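Long-range contacts in putative dimetal phosphatase (Danio rerio, PDB 2NXF), which probably hydrolyses ADP-ribose and CDP-alcohols such as CDP-choline, using a dinuclear metal centre of the metallophosphoesterase type: residues A[304-309]-A[317-322]; A[4-9]-A[299-304]. All blocks are in the same frame, centred on the assembly; numbering follows the deposited sequence.

Contact 1. Residues A[304-309]-A[317-322]; sequences DRMVMK and LTITYS
Met306 with Ile319 and Met308 with Leu317 form the hydrogen-bonded pairs of an antiparallel ladder, two N-H to O bonds each, between strands at 173°. Past the strand ends a fifth backbone bond joins Tyr321 N to Asp304 O (3.0 Å). The same Asp304 O accepts from a water (2.9 Å) that also donates to Tyr321 O.

One ring packs on backbone. Tyr321 has CG beside its own N (chi1 -61°), which carries the ring over the peptide linking Asp304 to Arg305: Arg305 N sits 3.4 Å above the ring centre. The Tyr321 hydroxyl is hydrogen-bonded to the carbonyl of Tyr302.

Apolar contacts gather on the face of Met306, Met308, Leu317 and Ile319. The side chains of Met306, a selenomethionine, and Ile319 lie side by side, SE 4.0 Å from CD1, and strands 258-263 and 279-282 of the second sheet lie against them and Leu317.

The other face is mixed: Arg305, Val307, Thr318 and Thr320, with Val307 CG2 3.9 Å from Thr318 OG1. Beside it, within segment 304-309, Arg305 NH1 forms a salt bridge to the syn lone pair of Asp304 OD1 (2.9 Å), in the guanidinium plane; Arg305 also makes a cation-pi contact with Tyr302. This chemistry implies an amphipathic hairpin at the sheet margin, greasy toward the sandwich interior and largely polar outward, with Val307 the apolar exception.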
ATOM      1  N   ASP A 304      15.201 -13.180 -15.243  1.00 26.28           N
ATOM      2  CA  ASP A 304      15.800 -14.000 -14.190  1.00 26.11           C
ATOM      3  C   ASP A 304      15.843 -13.378 -12.790  1.00 25.80           C
ATOM      4  O   ASP A 304      16.162 -14.067 -11.816  1.00 25.86           O
ATOM      5  CB  ASP A 304      17.210 -14.440 -14.607  1.00 26.15           C
ATOM      6  CG  ASP A 304      18.208 -13.291 -14.643  1.00 27.89           C
ATOM      7  OD1 ASP A 304      17.828 -12.127 -14.907  1.00 26.55           O
ATOM      8  OD2 ASP A 304      19.400 -13.568 -14.414  1.00 31.56           O
ATOM      9  N   ARG A 305      15.510 -12.089 -12.692  1.00 24.46           N
ATOM     10  CA  ARG A 305      15.598 -11.356 -11.433  1.00 23.73           C
ATOM     11  C   ARG A 305      14.790 -10.077 -11.505  1.00 23.68           C
ATOM     12  O   ARG A 305      14.470  -9.596 -12.594  1.00 22.57           O
ATOM     13  CB  ARG A 305      17.051 -10.998 -11.126  1.00 23.89           C
ATOM     14  CG  ARG A 305      17.620  -9.919 -12.036  1.00 23.88           C
ATOM     15  CD  ARG A 305      19.120 -10.009 -12.138  1.00 27.87           C
ATOM     16  NE  ARG A 305      19.668  -8.833 -12.813  1.00 26.85           N
ATOM     17  CZ  ARG A 305      19.725  -8.674 -14.134  1.00 28.53           C
ATOM     18  NH1 ARG A 305      19.270  -9.613 -14.957  1.00 27.82           N
ATOM     19  NH2 ARG A 305      20.261  -7.564 -14.638  1.00 28.42           N
HETATM   20  N   MSE A 306      14.468  -9.536 -10.333  1.00 23.12           N
HETATM   21  CA  MSE A 306      13.915  -8.199 -10.231  1.00 23.63           C
HETATM   22  C   MSE A 306      14.937  -7.350  -9.496  1.00 24.29           C
HETATM   23  O   MSE A 306      15.503  -7.785  -8.485  1.00 24.73           O
HETATM   24  CB  MSE A 306      12.602  -8.202  -9.455  1.00 24.19           C
HETATM   25  CG  MSE A 306      12.130  -6.824  -9.102  1.00 23.62           C
HETATM   26 SE   MSE A 306      10.450  -6.837  -8.130  1.00 25.46          SE
HETATM   27  CE  MSE A 306      10.956  -5.576  -6.774  1.00 28.64           C
ATOM     28  N   VAL A 307      15.187  -6.156 -10.017  1.00 23.61           N
ATOM     29  CA  VAL A 307      16.110  -5.218  -9.364  1.00 23.84           C
ATOM     30  C   VAL A 307      15.338  -3.965  -8.991  1.00 24.78           C
ATOM     31  O   VAL A 307      14.648  -3.392  -9.825  1.00 25.29           O
ATOM     32  CB  VAL A 307      17.285  -4.838 -10.281  1.00 23.44           C
ATOM     33  CG1 VAL A 307      18.176  -3.818  -9.576  1.00 24.26           C
ATOM     34  CG2 VAL A 307      18.077  -6.083 -10.699  1.00 24.43           C
HETATM   35  N   MSE A 308      15.405  -3.567  -7.722  1.00 24.74           N
HETATM   36  CA  MSE A 308      14.729  -2.357  -7.300  1.00 25.07           C
HETATM   37  C   MSE A 308      15.817  -1.350  -6.977  1.00 25.37           C
HETATM   38  O   MSE A 308      16.691  -1.634  -6.151  1.00 25.66           O
HETATM   39  CB  MSE A 308      13.866  -2.605  -6.065  1.00 24.83           C
HETATM   40  CG  MSE A 308      13.107  -1.343  -5.608  1.00 25.89           C
HETATM   41 SE   MSE A 308      11.924  -1.626  -4.092  1.00 26.00          SE
HETATM   42  CE  MSE A 308      13.266  -1.655  -2.689  1.00 28.20           C
ATOM     43  N   LYS A 309      15.766  -0.193  -7.642  1.00 24.87           N
ATOM     44  CA  LYS A 309      16.728   0.885  -7.427  1.00 24.78           C
ATOM     45  C   LYS A 309      16.073   1.950  -6.561  1.00 25.56           C
ATOM     46  O   LYS A 309      15.125   2.628  -6.997  1.00 25.58           O
ATOM     47  CB  LYS A 309      17.165   1.475  -8.775  1.00 25.64           C
ATOM     48  CG  LYS A 309      17.855   0.486  -9.735  1.00 27.07           C
ATOM     49  CD  LYS A 309      19.169  -0.059  -9.192  1.00 31.62           C
ATOM     50  CE  LYS A 309      20.244   1.011  -9.192  1.00 33.45           C
ATOM     51  NZ  LYS A 309      21.557   0.500  -8.727  1.00 36.03           N
ATOM     52  N   LEU A 317      17.491  -3.421  -3.866  1.00 25.29           N
ATOM     53  CA  LEU A 317      17.226  -4.814  -3.560  1.00 26.96           C
ATOM     54  C   LEU A 317      17.183  -5.587  -4.860  1.00 27.06           C
ATOM     55  O   LEU A 317      16.655  -5.088  -5.859  1.00 28.04           O
ATOM     56  CB  LEU A 317      15.872  -4.922  -2.846  1.00 27.69           C
ATOM     57  CG  LEU A 317      15.410  -6.213  -2.194  1.00 31.59           C
ATOM     58  CD1 LEU A 317      16.462  -6.842  -1.296  1.00 33.35           C
ATOM     59  CD2 LEU A 317      14.164  -5.865  -1.394  1.00 32.97           C
ATOM     60  N   THR A 318      17.736  -6.794  -4.847  1.00 26.71           N
ATOM     61  CA  THR A 318      17.626  -7.697  -5.991  1.00 27.26           C
ATOM     62  C   THR A 318      16.968  -8.996  -5.523  1.00 27.82           C
ATOM     63  O   THR A 318      17.361  -9.567  -4.502  1.00 27.93           O
ATOM     64  CB  THR A 318      19.009  -7.967  -6.651  1.00 27.63           C
ATOM     65  OG1 THR A 318      19.565  -6.732  -7.120  1.00 27.99           O
ATOM     66  CG2 THR A 318      18.883  -8.942  -7.837  1.00 28.32           C
ATOM     67  N   ILE A 319      15.957  -9.450  -6.260  1.00 27.95           N
ATOM     68  CA  ILE A 319      15.370 -10.765  -6.012  1.00 29.08           C
ATOM     69  C   ILE A 319      15.723 -11.667  -7.186  1.00 29.93           C
ATOM     70  O   ILE A 319      15.323 -11.404  -8.308  1.00 29.91           O
ATOM     71  CB  ILE A 319      13.828 -10.734  -5.905  1.00 29.60           C
ATOM     72  CG1 ILE A 319      13.340  -9.615  -4.985  1.00 29.79           C
ATOM     73  CG2 ILE A 319      13.304 -12.146  -5.504  1.00 30.26           C
ATOM     74  CD1 ILE A 319      11.864  -9.259  -5.233  1.00 30.38           C
ATOM     75  N   THR A 320      16.475 -12.722  -6.913  1.00 30.65           N
ATOM     76  CA  THR A 320      16.780 -13.725  -7.932  1.00 32.05           C
ATOM     77  C   THR A 320      15.612 -14.716  -7.962  1.00 33.00           C
ATOM     78  O   THR A 320      15.112 -15.135  -6.906  1.00 33.82           O
ATOM     79  CB  THR A 320      18.127 -14.404  -7.648  1.00 32.62           C
ATOM     80  OG1 THR A 320      19.136 -13.392  -7.461  1.00 33.18           O
ATOM     81  CG2 THR A 320      18.523 -15.301  -8.806  1.00 32.59           C
ATOM     82  N   TYR A 321      15.120 -15.040  -9.157  1.00 33.36           N
ATOM     83  CA  TYR A 321      13.910 -15.856  -9.252  1.00 33.94           C
ATOM     84  C   TYR A 321      14.198 -17.313  -8.902  1.00 35.25           C
ATOM     85  O   TYR A 321      15.259 -17.823  -9.215  1.00 35.80           O
ATOM     86  CB  TYR A 321      13.301 -15.811 -10.653  1.00 32.54           C
ATOM     87  CG  TYR A 321      12.849 -14.462 -11.171  1.00 30.13           C
ATOM     88  CD1 TYR A 321      12.664 -14.279 -12.542  1.00 29.97           C
ATOM     89  CD2 TYR A 321      12.600 -13.383 -10.320  1.00 27.68           C
ATOM     90  CE1 TYR A 321      12.253 -13.078 -13.059  1.00 27.89           C
ATOM     91  CE2 TYR A 321      12.175 -12.160 -10.832  1.00 26.82           C
ATOM     92  CZ  TYR A 321      12.019 -12.013 -12.206  1.00 28.14           C
ATOM     93  OH  TYR A 321      11.619 -10.821 -12.746  1.00 27.66           O
ATOM     94  N   SER A 322      13.229 -17.963  -8.257  1.00 37.46           N
ATOM     95  CA  SER A 322      13.311 -19.389  -7.938  1.00 39.19           C
ATOM     96  C   SER A 322      13.096 -20.184  -9.212  1.00 39.68           C
ATOM     97  O   SER A 322      12.338 -19.735 -10.079  1.00 40.34           O
ATOM     98  CB  SER A 322      12.227 -19.767  -6.933  1.00 39.58           C
ATOM     99  OG  SER A 322      10.928 -19.594  -7.502  1.00 41.43           O
ATOM    100  OXT SER A 322      13.641 -21.279  -9.389  1.00 40.13           O
TER
HETATM  101  O   HOH W   1      16.620 -16.856 -11.315  1.00 37.41           O

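Contact 2. Residues A[4-9]-A[299-304]; sequences PVFTFG and AYLYED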
ATOM      1  N   PRO A   4      15.403  -5.310 -19.462  1.00 29.07           N
ATOM      2  CA  PRO A   4      14.203  -5.600 -18.640  1.00 27.92           C
ATOM      3  C   PRO A   4      12.922  -5.854 -19.434  1.00 27.39           C
ATOM      4  O   PRO A   4      12.718  -5.258 -20.498  1.00 28.23           O
ATOM      5  CB  PRO A   4      14.042  -4.351 -17.758  1.00 27.99           C
ATOM      6  CG  PRO A   4      14.782  -3.274 -18.420  1.00 28.61           C
ATOM      7  CD  PRO A   4      15.789  -3.885 -19.380  1.00 28.61           C
ATOM      8  N   VAL A   5      12.100  -6.769 -18.925  1.00 25.42           N
ATOM      9  CA  VAL A   5      10.799  -7.071 -19.505  1.00 24.95           C
ATOM     10  C   VAL A   5       9.820  -5.930 -19.212  1.00 24.73           C
ATOM     11  O   VAL A   5       8.950  -5.619 -20.035  1.00 24.68           O
ATOM     12  CB  VAL A   5      10.232  -8.406 -18.943  1.00 25.02           C
ATOM     13  CG1 VAL A   5       8.843  -8.700 -19.501  1.00 25.47           C
ATOM     14  CG2 VAL A   5      11.174  -9.561 -19.255  1.00 26.69           C
ATOM     15  N   PHE A   6       9.951  -5.324 -18.030  1.00 23.25           N
ATOM     16  CA  PHE A   6       9.017  -4.302 -17.587  1.00 22.94           C
ATOM     17  C   PHE A   6       9.685  -3.438 -16.528  1.00 23.68           C
ATOM     18  O   PHE A   6      10.498  -3.932 -15.750  1.00 23.74           O
ATOM     19  CB  PHE A   6       7.761  -4.970 -16.998  1.00 23.32           C
ATOM     20  CG  PHE A   6       6.590  -4.033 -16.805  1.00 23.76           C
ATOM     21  CD1 PHE A   6       5.866  -3.554 -17.906  1.00 22.88           C
ATOM     22  CD2 PHE A   6       6.185  -3.662 -15.525  1.00 23.99           C
ATOM     23  CE1 PHE A   6       4.758  -2.692 -17.700  1.00 22.21           C
ATOM     24  CE2 PHE A   6       5.091  -2.804 -15.321  1.00 24.95           C
ATOM     25  CZ  PHE A   6       4.384  -2.322 -16.419  1.00 24.19           C
ATOM     26  N   THR A   7       9.323  -2.159 -16.497  1.00 23.06           N
ATOM     27  CA  THR A   7       9.967  -1.180 -15.607  1.00 23.60           C
ATOM     28  C   THR A   7       8.871  -0.306 -15.013  1.00 23.38           C
ATOM     29  O   THR A   7       8.033   0.215 -15.744  1.00 23.35           O
ATOM     30  CB  THR A   7      10.950  -0.274 -16.410  1.00 23.23           C
ATOM     31  OG1 THR A   7      11.988  -1.065 -17.022  1.00 25.20           O
ATOM     32  CG2 THR A   7      11.577   0.769 -15.501  1.00 25.02           C
ATOM     33  N   PHE A   8       8.847  -0.155 -13.684  1.00 23.00           N
ATOM     34  CA  PHE A   8       7.770   0.639 -13.067  1.00 23.25           C
ATOM     35  C   PHE A   8       8.267   1.424 -11.864  1.00 23.66           C
ATOM     36  O   PHE A   8       9.174   0.977 -11.178  1.00 24.27           O
ATOM     37  CB  PHE A   8       6.551  -0.213 -12.712  1.00 24.25           C
ATOM     38  CG  PHE A   8       6.814  -1.304 -11.695  1.00 23.75           C
ATOM     39  CD1 PHE A   8       6.409  -1.162 -10.367  1.00 27.68           C
ATOM     40  CD2 PHE A   8       7.435  -2.496 -12.090  1.00 27.35           C
ATOM     41  CE1 PHE A   8       6.626  -2.185  -9.444  1.00 28.00           C
ATOM     42  CE2 PHE A   8       7.677  -3.519 -11.177  1.00 27.76           C
ATOM     43  CZ  PHE A   8       7.275  -3.364  -9.860  1.00 25.84           C
ATOM     44  N   GLY A   9       7.683   2.597 -11.639  1.00 23.55           N
ATOM     45  CA  GLY A   9       8.004   3.385 -10.432  1.00 22.68           C
ATOM     46  C   GLY A   9       7.237   2.905  -9.203  1.00 24.08           C
ATOM     47  O   GLY A   9       6.152   2.354  -9.328  1.00 24.31           O
ATOM     48  N   ALA A 299      11.522  -0.178 -10.175  1.00 24.68           N
ATOM     49  CA  ALA A 299      11.737  -1.612 -10.218  1.00 24.16           C
ATOM     50  C   ALA A 299      11.865  -2.069 -11.655  1.00 24.58           C
ATOM     51  O   ALA A 299      11.136  -1.603 -12.541  1.00 23.95           O
ATOM     52  CB  ALA A 299      10.603  -2.354  -9.516  1.00 24.70           C
ATOM     53  N   TYR A 300      12.805  -2.983 -11.859  1.00 24.39           N
ATOM     54  CA  TYR A 300      13.087  -3.555 -13.161  1.00 24.81           C
ATOM     55  C   TYR A 300      12.867  -5.066 -13.084  1.00 25.07           C
ATOM     56  O   TYR A 300      13.537  -5.749 -12.319  1.00 25.09           O
ATOM     57  CB  TYR A 300      14.542  -3.251 -13.552  1.00 26.23           C
ATOM     58  CG  TYR A 300      14.839  -1.773 -13.705  1.00 26.13           C
ATOM     59  CD1 TYR A 300      14.828  -1.184 -14.967  1.00 27.20           C
ATOM     60  CD2 TYR A 300      15.125  -0.972 -12.599  1.00 27.26           C
ATOM     61  CE1 TYR A 300      15.090   0.168 -15.134  1.00 28.16           C
ATOM     62  CE2 TYR A 300      15.399   0.398 -12.755  1.00 27.18           C
ATOM     63  CZ  TYR A 300      15.367   0.949 -14.039  1.00 28.28           C
ATOM     64  OH  TYR A 300      15.632   2.288 -14.236  1.00 30.74           O
ATOM     65  N   LEU A 301      11.929  -5.572 -13.887  1.00 24.22           N
ATOM     66  CA  LEU A 301      11.660  -6.995 -13.977  1.00 24.67           C
ATOM     67  C   LEU A 301      12.407  -7.547 -15.181  1.00 25.02           C
ATOM     68  O   LEU A 301      12.134  -7.167 -16.319  1.00 24.75           O
ATOM     69  CB  LEU A 301      10.152  -7.256 -14.115  1.00 24.29           C
ATOM     70  CG  LEU A 301       9.301  -6.844 -12.910  1.00 27.03           C
ATOM     71  CD1 LEU A 301       7.814  -6.900 -13.280  1.00 26.92           C
ATOM     72  CD2 LEU A 301       9.602  -7.734 -11.695  1.00 29.43           C
ATOM     73  N   TYR A 302      13.377  -8.418 -14.911  1.00 25.46           N
ATOM     74  CA  TYR A 302      14.086  -9.136 -15.957  1.00 26.06           C
ATOM     75  C   TYR A 302      13.556 -10.564 -16.035  1.00 26.17           C
ATOM     76  O   TYR A 302      12.691 -10.961 -15.242  1.00 25.41           O
ATOM     77  CB  TYR A 302      15.593  -9.155 -15.680  1.00 27.21           C
ATOM     78  CG  TYR A 302      16.229  -7.792 -15.636  1.00 26.23           C
ATOM     79  CD1 TYR A 302      16.789  -7.230 -16.790  1.00 27.00           C
ATOM     80  CD2 TYR A 302      16.289  -7.070 -14.441  1.00 27.06           C
ATOM     81  CE1 TYR A 302      17.382  -5.977 -16.754  1.00 29.07           C
ATOM     82  CE2 TYR A 302      16.880  -5.823 -14.397  1.00 28.84           C
ATOM     83  CZ  TYR A 302      17.422  -5.288 -15.554  1.00 29.42           C
ATOM     84  OH  TYR A 302      18.007  -4.046 -15.506  1.00 31.10           O
ATOM     85  N   GLU A 303      14.094 -11.341 -16.970  1.00 26.27           N
ATOM     86  CA  GLU A 303      13.666 -12.723 -17.100  1.00 27.20           C
ATOM     87  C   GLU A 303      14.144 -13.603 -15.944  1.00 26.85           C
ATOM     88  O   GLU A 303      13.528 -14.629 -15.665  1.00 26.98           O
ATOM     89  CB  GLU A 303      14.057 -13.290 -18.475  1.00 27.73           C
ATOM     90  CG  GLU A 303      13.456 -12.453 -19.599  1.00 31.51           C
ATOM     91  CD  GLU A 303      13.539 -13.082 -20.968  1.00 36.20           C
ATOM     92  OE1 GLU A 303      14.578 -13.695 -21.293  1.00 36.78           O
ATOM     93  OE2 GLU A 303      12.554 -12.939 -21.726  1.00 39.91           O
ATOM     94  N   ASP A 304      15.201 -13.180 -15.243  1.00 26.28           N
ATOM     95  CA  ASP A 304      15.800 -14.000 -14.190  1.00 26.11           C
ATOM     96  C   ASP A 304      15.843 -13.378 -12.790  1.00 25.80           C
ATOM     97  O   ASP A 304      16.162 -14.067 -11.816  1.00 25.86           O
ATOM     98  CB  ASP A 304      17.210 -14.440 -14.607  1.00 26.15           C
ATOM     99  CG  ASP A 304      18.208 -13.291 -14.643  1.00 27.89           C
ATOM    100  OD1 ASP A 304      17.828 -12.127 -14.907  1.00 26.55           O
ATOM    101  OD2 ASP A 304      19.400 -13.568 -14.414  1.00 31.56           O
TER
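Strands 6-9 and 299-301 pair antiparallel at 162°, with Phe8 and Ala299 exchanging both backbone bonds and Leu301 N donating to Phe6 O (2.9 Å). At the start of the ladder Leu301 O takes Val5 N at 2.6 Å and, weakly, Phe6 N at 3.3 Å; two residues facing one make a classic beta bulge.

Phe8 carries the inner face. Its CG is wedged between backbone N and carbonyl carbon (chi1 62°), which swings the ring across to the neighbouring strand, so that the methyl of Ala299 lies over one ring face, with CB 3.5 Å from Phe8 CZ. Leu301 CD1 approaches Phe8 CE2 obliquely at 4.0 Å. This is the interior of the metallophosphoesterase beta sandwich: Leu224 and Phe226 of the second sheet touch the Phe8 ring, and Phe144 meets it edge-to-face. A serine in place of Phe8 has no ring to lay over the Ala299 methyl, and would probably leave a gap toward strand 222-227.

On the opposite face Thr7 and Tyr300 lie side by side, Thr7 OG1 being 3.5 Å from Tyr300 CD1. Pro4 touches two tyrosines, its CG at the edge of the Tyr300 ring and its CB over one face of the Tyr302 ring in a CH-pi contact. From the bulge itself the Val5 side chain crosses that of Glu303 at about a right angle, CG2 against CG.

From the N terminus, residues 4-9 enter strand 6-11, which stays without its antiparallel neighbour until nearly the whole chain has passed: contact 2 closes a loop of 289 residues by setting 299-304 beside it. Contact 1 then opens at the shared Asp304 and closes after only seven intervening residues, as a local hairpin. The two are in series, neither nested nor crossed. They join laterally where strands 295-301 and 305-312 pair, among other bonds through a probable hydrogen bond of Tyr300 N with Val307 O (2.8 Å). In one six-stranded sheet they therefore link the central N-terminal strand, stepwise, to the C-terminal strand 317-320 at its margin.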